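Pilus assembly protein CpaE (Caulobacter crescentus, PDB 4N0P) takes part in pilus assembly, probably as an ATP-binding and ATP-hydrolysing protein, of which this chain is the receiver-like domain. Local coordinates at residues 63-77 with 92-106. Sequence-based numbering, arbitrary orientation.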
ATOM      1  N   VAL A  63      12.057   3.084  -0.568  1.00 21.52           N
ATOM      2  CA  VAL A  63      13.047   3.516   0.427  1.00 23.15           C
ATOM      3  C   VAL A  63      13.977   4.580  -0.204  1.00 29.47           C
ATOM      4  O   VAL A  63      14.255   5.608   0.427  1.00 30.00           O
ATOM      5  CB  VAL A  63      13.813   2.310   0.998  1.00 27.83           C
ATOM      6  CG1 VAL A  63      15.002   2.757   1.869  1.00 28.18           C
ATOM      7  CG2 VAL A  63      12.858   1.418   1.793  1.00 27.19           C
ATOM      8  N   ASP A  64      14.421   4.344  -1.449  1.00 27.19           N
ATOM      9  CA  ASP A  64      15.291   5.283  -2.150  0.50 26.78           C
ATOM     10  C   ASP A  64      14.567   6.608  -2.437  1.00 30.43           C
ATOM     11  O   ASP A  64      15.141   7.674  -2.195  1.00 31.32           O
ATOM     12  CB  ASP A  64      15.821   4.661  -3.457  0.50 28.04           C
ATOM     13  CG  ASP A  64      16.674   3.421  -3.263  0.50 40.65           C
ATOM     14  OD1 ASP A  64      17.375   3.333  -2.230  0.50 42.07           O
ATOM     15  OD2 ASP A  64      16.648   2.542  -4.149  0.50 47.25           O
ATOM     16  N   TYR A  65      13.306   6.537  -2.940  1.00 25.92           N
ATOM     17  CA  TYR A  65      12.461   7.694  -3.305  1.00 24.30           C
ATOM     18  C   TYR A  65      12.312   8.692  -2.143  1.00 27.81           C
ATOM     19  O   TYR A  65      12.350   9.904  -2.366  1.00 27.79           O
ATOM     20  CB  TYR A  65      11.038   7.217  -3.735  1.00 25.72           C
ATOM     21  CG  TYR A  65      10.255   8.245  -4.520  1.00 25.55           C
ATOM     22  CD1 TYR A  65       9.418   9.156  -3.879  1.00 25.57           C
ATOM     23  CD2 TYR A  65      10.293   8.266  -5.913  1.00 27.61           C
ATOM     24  CE1 TYR A  65       8.730  10.139  -4.595  1.00 21.81           C
ATOM     25  CE2 TYR A  65       9.592   9.236  -6.641  1.00 28.23           C
ATOM     26  CZ  TYR A  65       8.842  10.190  -5.975  1.00 30.99           C
ATOM     27  OH  TYR A  65       8.158  11.135  -6.707  1.00 29.47           O
ATOM     28  N   TYR A  66      12.051   8.176  -0.928  1.00 23.53           N
ATOM     29  CA  TYR A  66      11.730   9.032   0.218  1.00 23.55           C
ATOM     30  C   TYR A  66      12.944   9.530   1.003  1.00 29.64           C
ATOM     31  O   TYR A  66      12.783  10.236   1.996  1.00 27.04           O
ATOM     32  CB  TYR A  66      10.705   8.349   1.131  1.00 22.89           C
ATOM     33  CG  TYR A  66       9.392   8.097   0.404  1.00 19.89           C
ATOM     34  CD1 TYR A  66       8.668   9.152  -0.167  1.00 20.19           C
ATOM     35  CD2 TYR A  66       8.871   6.811   0.292  1.00 20.54           C
ATOM     36  CE1 TYR A  66       7.459   8.929  -0.839  1.00 20.11           C
ATOM     37  CE2 TYR A  66       7.671   6.571  -0.402  1.00 20.67           C
ATOM     38  CZ  TYR A  66       6.974   7.635  -0.960  1.00 21.20           C
ATOM     39  OH  TYR A  66       5.790   7.413  -1.615  1.00 21.28           O
ATOM     40  N   GLN A  67      14.165   9.238   0.509  1.00 31.09           N
ATOM     41  CA  GLN A  67      15.367   9.797   1.132  1.00 32.65           C
ATOM     42  C   GLN A  67      15.352  11.304   0.937  1.00 42.47           C
ATOM     43  O   GLN A  67      15.692  12.042   1.860  1.00 45.26           O
ATOM     44  CB  GLN A  67      16.648   9.197   0.520  1.00 33.50           C
ATOM     45  CG  GLN A  67      16.832   7.700   0.789  1.00 35.59           C
ATOM     46  CD  GLN A  67      16.811   7.338   2.249  1.00 46.07           C
ATOM     47  OE1 GLN A  67      17.466   7.980   3.087  1.00 43.47           O
ATOM     48  NE2 GLN A  67      16.027   6.314   2.588  1.00 32.81           N
ATOM     49  N   ASN A  68      14.884  11.739  -0.249  1.00 39.93           N
ATOM     50  CA  ASN A  68      14.802  13.132  -0.674  1.00 41.34           C
ATOM     51  C   ASN A  68      13.359  13.709  -0.806  1.00 43.27           C
ATOM     52  O   ASN A  68      13.216  14.931  -0.696  1.00 45.22           O
ATOM     53  CB  ASN A  68      15.540  13.310  -1.989  1.00 49.96           C
ATOM     54  CG  ASN A  68      15.173  12.312  -3.061  1.00 84.54           C
ATOM     55  OD1 ASN A  68      14.135  12.432  -3.711  1.00 83.21           O
ATOM     56  ND2 ASN A  68      16.043  11.331  -3.294  1.00 76.27           N
ATOM     57  N   GLN A  69      12.313  12.880  -1.040  1.00 34.04           N
ATOM     58  CA  GLN A  69      10.942  13.397  -1.137  1.00 31.38           C
ATOM     59  C   GLN A  69      10.120  13.079   0.137  1.00 28.46           C
ATOM     60  O   GLN A  69      10.320  12.022   0.749  1.00 26.58           O
ATOM     61  CB  GLN A  69      10.181  12.841  -2.362  1.00 32.82           C
ATOM     62  CG  GLN A  69      10.519  13.460  -3.714  1.00 34.65           C
ATOM     63  CD  GLN A  69      10.139  14.913  -3.861  1.00 43.83           C
ATOM     64  OE1 GLN A  69      10.976  15.803  -3.731  1.00 40.73           O
ATOM     65  NE2 GLN A  69       8.888  15.185  -4.171  1.00 35.98           N
ATOM     66  N   PRO A  70       9.169  13.947   0.529  1.00 24.59           N
ATOM     67  CA  PRO A  70       8.309  13.599   1.683  1.00 24.86           C
ATOM     68  C   PRO A  70       7.288  12.513   1.317  1.00 24.88           C
ATOM     69  O   PRO A  70       6.966  12.332   0.127  1.00 23.66           O
ATOM     70  CB  PRO A  70       7.608  14.911   2.014  1.00 27.01           C
ATOM     71  CG  PRO A  70       7.498  15.628   0.680  1.00 30.95           C
ATOM     72  CD  PRO A  70       8.782  15.246  -0.069  1.00 26.65           C
ATOM     73  N   THR A  71       6.818  11.746   2.336  1.00 19.09           N
ATOM     74  CA  THR A  71       5.866  10.675   2.057  1.00 19.28           C
ATOM     75  C   THR A  71       4.429  11.243   1.885  1.00 22.30           C
ATOM     76  O   THR A  71       4.063  12.213   2.582  1.00 20.91           O
ATOM     77  CB  THR A  71       5.904   9.592   3.136  1.00 20.27           C
ATOM     78  OG1 THR A  71       5.826  10.211   4.411  1.00 21.25           O
ATOM     79  CG2 THR A  71       7.171   8.733   3.078  1.00 23.04           C
ATOM     80  N   PRO A  72       3.607  10.606   0.987  1.00 21.56           N
ATOM     81  CA  PRO A  72       2.217  11.048   0.785  1.00 20.77           C
ATOM     82  C   PRO A  72       1.304  10.512   1.909  1.00 21.78           C
ATOM     83  O   PRO A  72       1.785   9.856   2.831  1.00 19.84           O
ATOM     84  CB  PRO A  72       1.864  10.403  -0.571  1.00 23.54           C
ATOM     85  CG  PRO A  72       2.577   9.102  -0.525  1.00 26.76           C
ATOM     86  CD  PRO A  72       3.919   9.459   0.104  1.00 21.94           C
ATOM     87  N   SER A  73      -0.036  10.666   1.764  1.00 18.98           N
ATOM     88  CA  SER A  73      -0.982  10.158   2.756  1.00 18.78           C
ATOM     89  C   SER A  73      -0.865   8.643   2.936  1.00 21.26           C
ATOM     90  O   SER A  73      -0.912   8.143   4.057  1.00 20.56           O
ATOM     91  CB  SER A  73      -2.424  10.491   2.342  1.00 20.40           C
ATOM     92  OG  SER A  73      -2.551  11.765   1.722  1.00 23.69           O
ATOM     93  N   LEU A  74      -0.677   7.915   1.808  1.00 17.47           N
ATOM     94  CA  LEU A  74      -0.653   6.472   1.814  1.00 18.13           C
ATOM     95  C   LEU A  74       0.427   5.947   0.877  1.00 20.36           C
ATOM     96  O   LEU A  74       0.514   6.399  -0.269  1.00 20.52           O
ATOM     97  CB  LEU A  74      -2.049   5.919   1.390  1.00 19.31           C
ATOM     98  CG  LEU A  74      -2.162   4.387   1.242  1.00 25.98           C
ATOM     99  CD1 LEU A  74      -1.999   3.712   2.567  1.00 28.03           C
ATOM    100  CD2 LEU A  74      -3.520   3.979   0.702  1.00 32.00           C
ATOM    101  N   VAL A  75       1.264   5.058   1.385  1.00 17.00           N
ATOM    102  CA  VAL A  75       2.339   4.400   0.630  1.00 17.94           C
ATOM    103  C   VAL A  75       1.970   2.922   0.526  1.00 22.77           C
ATOM    104  O   VAL A  75       1.794   2.256   1.554  1.00 21.04           O
ATOM    105  CB  VAL A  75       3.736   4.601   1.274  1.00 22.59           C
ATOM    106  CG1 VAL A  75       4.797   3.792   0.516  1.00 23.89           C
ATOM    107  CG2 VAL A  75       4.124   6.082   1.295  1.00 22.07           C
ATOM    108  N   MET A  76       1.833   2.409  -0.695  1.00 19.05           N
ATOM    109  CA  MET A  76       1.547   0.985  -0.910  1.00 18.49           C
ATOM    110  C   MET A  76       2.811   0.346  -1.457  1.00 21.94           C
ATOM    111  O   MET A  76       3.427   0.904  -2.373  1.00 21.26           O
ATOM    112  CB  MET A  76       0.373   0.794  -1.891  1.00 21.58           C
ATOM    113  CG  MET A  76      -0.928   1.357  -1.388  1.00 26.15           C
ATOM    114  SD  MET A  76      -2.305   1.005  -2.537  1.00 30.87           S
ATOM    115  CE  MET A  76      -2.503  -0.697  -2.315  1.00 27.86           C
ATOM    116  N   VAL A  77       3.277  -0.746  -0.837  1.00 19.20           N
ATOM    117  CA  VAL A  77       4.553  -1.335  -1.256  1.00 19.35           C
ATOM    118  C   VAL A  77       4.443  -2.842  -1.459  1.00 23.89           C
ATOM    119  O   VAL A  77       3.622  -3.523  -0.848  1.00 23.27           O
ATOM    120  CB  VAL A  77       5.709  -1.010  -0.279  1.00 21.92           C
ATOM    121  CG1 VAL A  77       6.056   0.482  -0.295  1.00 21.50           C
ATOM    122  CG2 VAL A  77       5.391  -1.498   1.139  1.00 21.44           C
ATOM    123  N   SER A  92      13.889   0.447   7.222  1.00 33.35           N
ATOM    124  CA  SER A  92      14.494   1.556   6.469  1.00 32.63           C
ATOM    125  C   SER A  92      13.421   2.563   6.013  1.00 34.39           C
ATOM    126  O   SER A  92      13.645   3.775   6.067  1.00 33.84           O
ATOM    127  CB  SER A  92      15.256   1.024   5.261  1.00 35.28           C
ATOM    128  OG  SER A  92      16.325   0.180   5.659  1.00 44.65           O
ATOM    129  N   LEU A  93      12.251   2.064   5.586  1.00 29.47           N
ATOM    130  CA  LEU A  93      11.149   2.933   5.155  1.00 29.03           C
ATOM    131  C   LEU A  93      10.631   3.751   6.332  1.00 32.49           C
ATOM    132  O   LEU A  93      10.412   4.953   6.180  1.00 31.60           O
ATOM    133  CB  LEU A  93       9.997   2.111   4.532  1.00 28.61           C
ATOM    134  CG  LEU A  93       8.801   2.897   3.991  1.00 33.04           C
ATOM    135  CD1 LEU A  93       9.200   3.772   2.820  1.00 34.65           C
ATOM    136  CD2 LEU A  93       7.653   1.966   3.589  1.00 30.31           C
ATOM    137  N   ALA A  94      10.476   3.120   7.502  1.00 31.22           N
ATOM    138  CA  ALA A  94       9.960   3.797   8.712  1.00 32.24           C
ATOM    139  C   ALA A  94      10.809   5.001   9.084  1.00 36.15           C
ATOM    140  O   ALA A  94      10.267   5.990   9.563  1.00 36.76           O
ATOM    141  CB  ALA A  94       9.890   2.824   9.884  1.00 33.39           C
ATOM    142  N   GLN A  95      12.122   4.955   8.794  1.00 32.87           N
ATOM    143  CA  GLN A  95      13.040   6.060   9.103  1.00 33.64           C
ATOM    144  C   GLN A  95      12.771   7.310   8.257  1.00 37.42           C
ATOM    145  O   GLN A  95      13.156   8.398   8.669  1.00 37.59           O
ATOM    146  CB  GLN A  95      14.499   5.622   8.899  1.00 35.84           C
ATOM    147  CG  GLN A  95      14.970   4.542   9.873  1.00 53.86           C
ATOM    148  CD  GLN A  95      16.438   4.277   9.698  1.00 80.03           C
ATOM    149  OE1 GLN A  95      16.897   3.861   8.630  1.00 78.19           O
ATOM    150  NE2 GLN A  95      17.223   4.589  10.724  1.00 74.38           N
ATOM    151  N   VAL A  96      12.129   7.167   7.086  1.00 31.26           N
ATOM    152  CA  VAL A  96      11.876   8.298   6.183  1.00 31.42           C
ATOM    153  C   VAL A  96      10.357   8.561   6.026  1.00 37.83           C
ATOM    154  O   VAL A  96       9.945   9.252   5.090  1.00 39.45           O
ATOM    155  CB  VAL A  96      12.577   8.112   4.794  1.00 35.09           C
ATOM    156  CG1 VAL A  96      14.092   8.293   4.919  1.00 35.23           C
ATOM    157  CG2 VAL A  96      12.241   6.752   4.161  1.00 34.43           C
ATOM    158  N   CYS A  97       9.552   8.023   6.951  1.00 34.50           N
ATOM    159  CA  CYS A  97       8.107   8.213   6.902  0.70 34.80           C
ATOM    160  C   CYS A  97       7.694   9.366   7.747  1.00 37.36           C
ATOM    161  O   CYS A  97       8.083   9.503   8.914  1.00 37.99           O
ATOM    162  CB  CYS A  97       7.366   6.951   7.302  0.70 35.45           C
ATOM    163  SG  CYS A  97       7.047   5.842   5.915  0.70 38.94           S
ATOM    164  N   ASP A  98       6.899  10.208   7.152  1.00 30.26           N
ATOM    165  CA  ASP A  98       6.428  11.386   7.815  1.00 28.89           C
ATOM    166  C   ASP A  98       5.254  10.961   8.739  1.00 25.60           C
ATOM    167  O   ASP A  98       4.587   9.966   8.418  1.00 22.82           O
ATOM    168  CB  ASP A  98       6.097  12.406   6.725  1.00 32.45           C
ATOM    169  CG  ASP A  98       7.333  12.685   5.820  1.00 49.40           C
ATOM    170  OD1 ASP A  98       8.425  12.106   6.087  1.00 50.65           O
ATOM    171  OD2 ASP A  98       7.219  13.503   4.888  1.00 54.81           O
ATOM    172  N   PRO A  99       4.935  11.853   9.714  0.50 22.30           N
ATOM    173  CA  PRO A  99       3.709  11.687  10.490  0.50 22.35           C
ATOM    174  C   PRO A  99       2.531  11.828   9.550  0.50 26.62           C
ATOM    175  O   PRO A  99       2.585  12.597   8.569  0.50 24.40           O
ATOM    176  CB  PRO A  99       3.756  12.846  11.497  0.50 23.95           C
ATOM    177  CG  PRO A  99       5.149  13.338  11.470  0.50 27.57           C
ATOM    178  CD  PRO A  99       5.621  13.108  10.083  0.50 22.70           C
ATOM    179  N   GLY A 100       1.510  11.030   9.818  0.50 24.48           N
ATOM    180  CA  GLY A 100       0.304  11.017   9.018  0.50 24.08           C
ATOM    181  C   GLY A 100       0.373  10.027   7.878  0.50 26.75           C
ATOM    182  O   GLY A 100      -0.671   9.733   7.286  0.50 27.40           O
ATOM    183  N   THR A 101       1.593   9.522   7.521  1.00 21.06           N
ATOM    184  CA  THR A 101       1.646   8.545   6.433  1.00 18.96           C
ATOM    185  C   THR A 101       1.240   7.138   6.905  1.00 21.31           C
ATOM    186  O   THR A 101       1.754   6.619   7.899  1.00 22.32           O
ATOM    187  CB  THR A 101       3.079   8.521   5.823  1.00 20.36           C
ATOM    188  OG1 THR A 101       3.326   9.793   5.225  1.00 20.57           O
ATOM    189  CG2 THR A 101       3.260   7.419   4.763  1.00 20.84           C
ATOM    190  N   LYS A 102       0.360   6.515   6.142  1.00 17.79           N
ATOM    191  CA  LYS A 102      -0.046   5.117   6.381  1.00 17.85           C
ATOM    192  C   LYS A 102       0.693   4.226   5.395  1.00 22.47           C
ATOM    193  O   LYS A 102       0.954   4.648   4.262  1.00 21.13           O
ATOM    194  CB  LYS A 102      -1.566   4.957   6.204  1.00 21.36           C
ATOM    195  CG  LYS A 102      -2.348   5.736   7.277  1.00 24.01           C
ATOM    196  CD  LYS A 102      -3.837   5.554   7.131  1.00 33.20           C
ATOM    197  CE  LYS A 102      -4.614   6.536   7.996  1.00 36.11           C
ATOM    198  NZ  LYS A 102      -4.431   6.268   9.453  1.00 44.07           N
ATOM    199  N   VAL A 103       1.010   3.003   5.808  1.00 20.18           N
ATOM    200  CA  VAL A 103       1.707   2.069   4.927  1.00 19.41           C
ATOM    201  C   VAL A 103       0.866   0.807   4.757  1.00 22.69           C
ATOM    202  O   VAL A 103       0.395   0.217   5.736  1.00 22.84           O
ATOM    203  CB  VAL A 103       3.155   1.752   5.429  1.00 23.49           C
ATOM    204  CG1 VAL A 103       3.799   0.620   4.614  1.00 23.20           C
ATOM    205  CG2 VAL A 103       4.038   3.012   5.393  1.00 23.35           C
ATOM    206  N   VAL A 104       0.686   0.390   3.496  1.00 19.68           N
ATOM    207  CA  VAL A 104      -0.053  -0.828   3.172  1.00 19.09           C
ATOM    208  C   VAL A 104       0.925  -1.725   2.409  1.00 22.68           C
ATOM    209  O   VAL A 104       1.577  -1.254   1.487  1.00 20.34           O
ATOM    210  CB  VAL A 104      -1.343  -0.523   2.357  1.00 22.02           C
ATOM    211  CG1 VAL A 104      -1.940  -1.804   1.796  1.00 21.73           C
ATOM    212  CG2 VAL A 104      -2.374   0.205   3.222  1.00 22.45           C
ATOM    213  N   VAL A 105       0.984  -2.998   2.762  1.00 19.45           N
ATOM    214  CA  VAL A 105       1.867  -3.944   2.089  1.00 18.70           C
ATOM    215  C   VAL A 105       1.017  -4.881   1.243  1.00 22.63           C
ATOM    216  O   VAL A 105       0.004  -5.374   1.712  1.00 21.21           O
ATOM    217  CB  VAL A 105       2.737  -4.727   3.128  1.00 22.15           C
ATOM    218  CG1 VAL A 105       3.530  -5.876   2.457  1.00 22.01           C
ATOM    219  CG2 VAL A 105       3.667  -3.776   3.913  1.00 21.84           C
ATOM    220  N   VAL A 106       1.451  -5.136   0.000  1.00 19.99           N
ATOM    221  CA  VAL A 106       0.806  -6.113  -0.870  1.00 19.77           C
ATOM    222  C   VAL A 106       1.793  -7.273  -0.983  1.00 25.30           C
ATOM    223  O   VAL A 106       2.943  -7.051  -1.335  1.00 26.19           O
ATOM    224  CB  VAL A 106       0.421  -5.543  -2.257  1.00 24.42           C
ATOM    225  CG1 VAL A 106      -0.257  -6.627  -3.097  1.00 25.16           C
ATOM    226  CG2 VAL A 106      -0.483  -4.315  -2.123  1.00 24.49           C
TER
HETATM  227  O   HOH W   1      16.025   5.023   5.167  1.00 40.77           O
HETATM  228  O   HOH W   2       4.821  14.344   4.302  1.00 32.65           O
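Thr71 OG1 is gripped twice: it accepts a nearly straight bond from Asp98 N (2.9 Å, 163°) and donates to Thr101 OG1 at 2.7 Å. Thr101 OG1 donates in turn to Pro72 O (2.8 Å), so the two hydroxyls form a short chain with a single hydrogen-bond direction, ending on a carbonyl that can only accept. Thr71 holds OG1 between its backbone N and carbonyl carbon (chi1 49°), which turns the hydroxyl to Asp98 and Thr101 and sets CG2 above one face of the Tyr66 ring, toward its rim. Asp98 OD2 in turn accepts a weak hydrogen bond from Thr71 N, and a water bridges OD2 to Thr71 O. Beyond these loop contacts, Val96 sets CG2 against Tyr66 CB (3.8 Å) and CG1 against the amide of Gln67, whose NE2 bonds Val63 O. Leu93 CD1 lies obliquely beside the Tyr66 ring. The strands then pair in parallel: Val75 bonds Lys102 and Val104 through its N and O, and Val77 bonds Val104 and Val106 in the same way; Leu74 CD1 meets Val104 CG2 at 3.6 Å. These are the central and next strands of a receiver-like 2-1-3-4-5 sheet, joined by a beta-alpha-beta crossover through helix 83-94. Helix 133-144 packs on Leu74 and Val104; on the opposite face, helix 58-65 packs against Val77 and also touches Leu93 of helix 83-94.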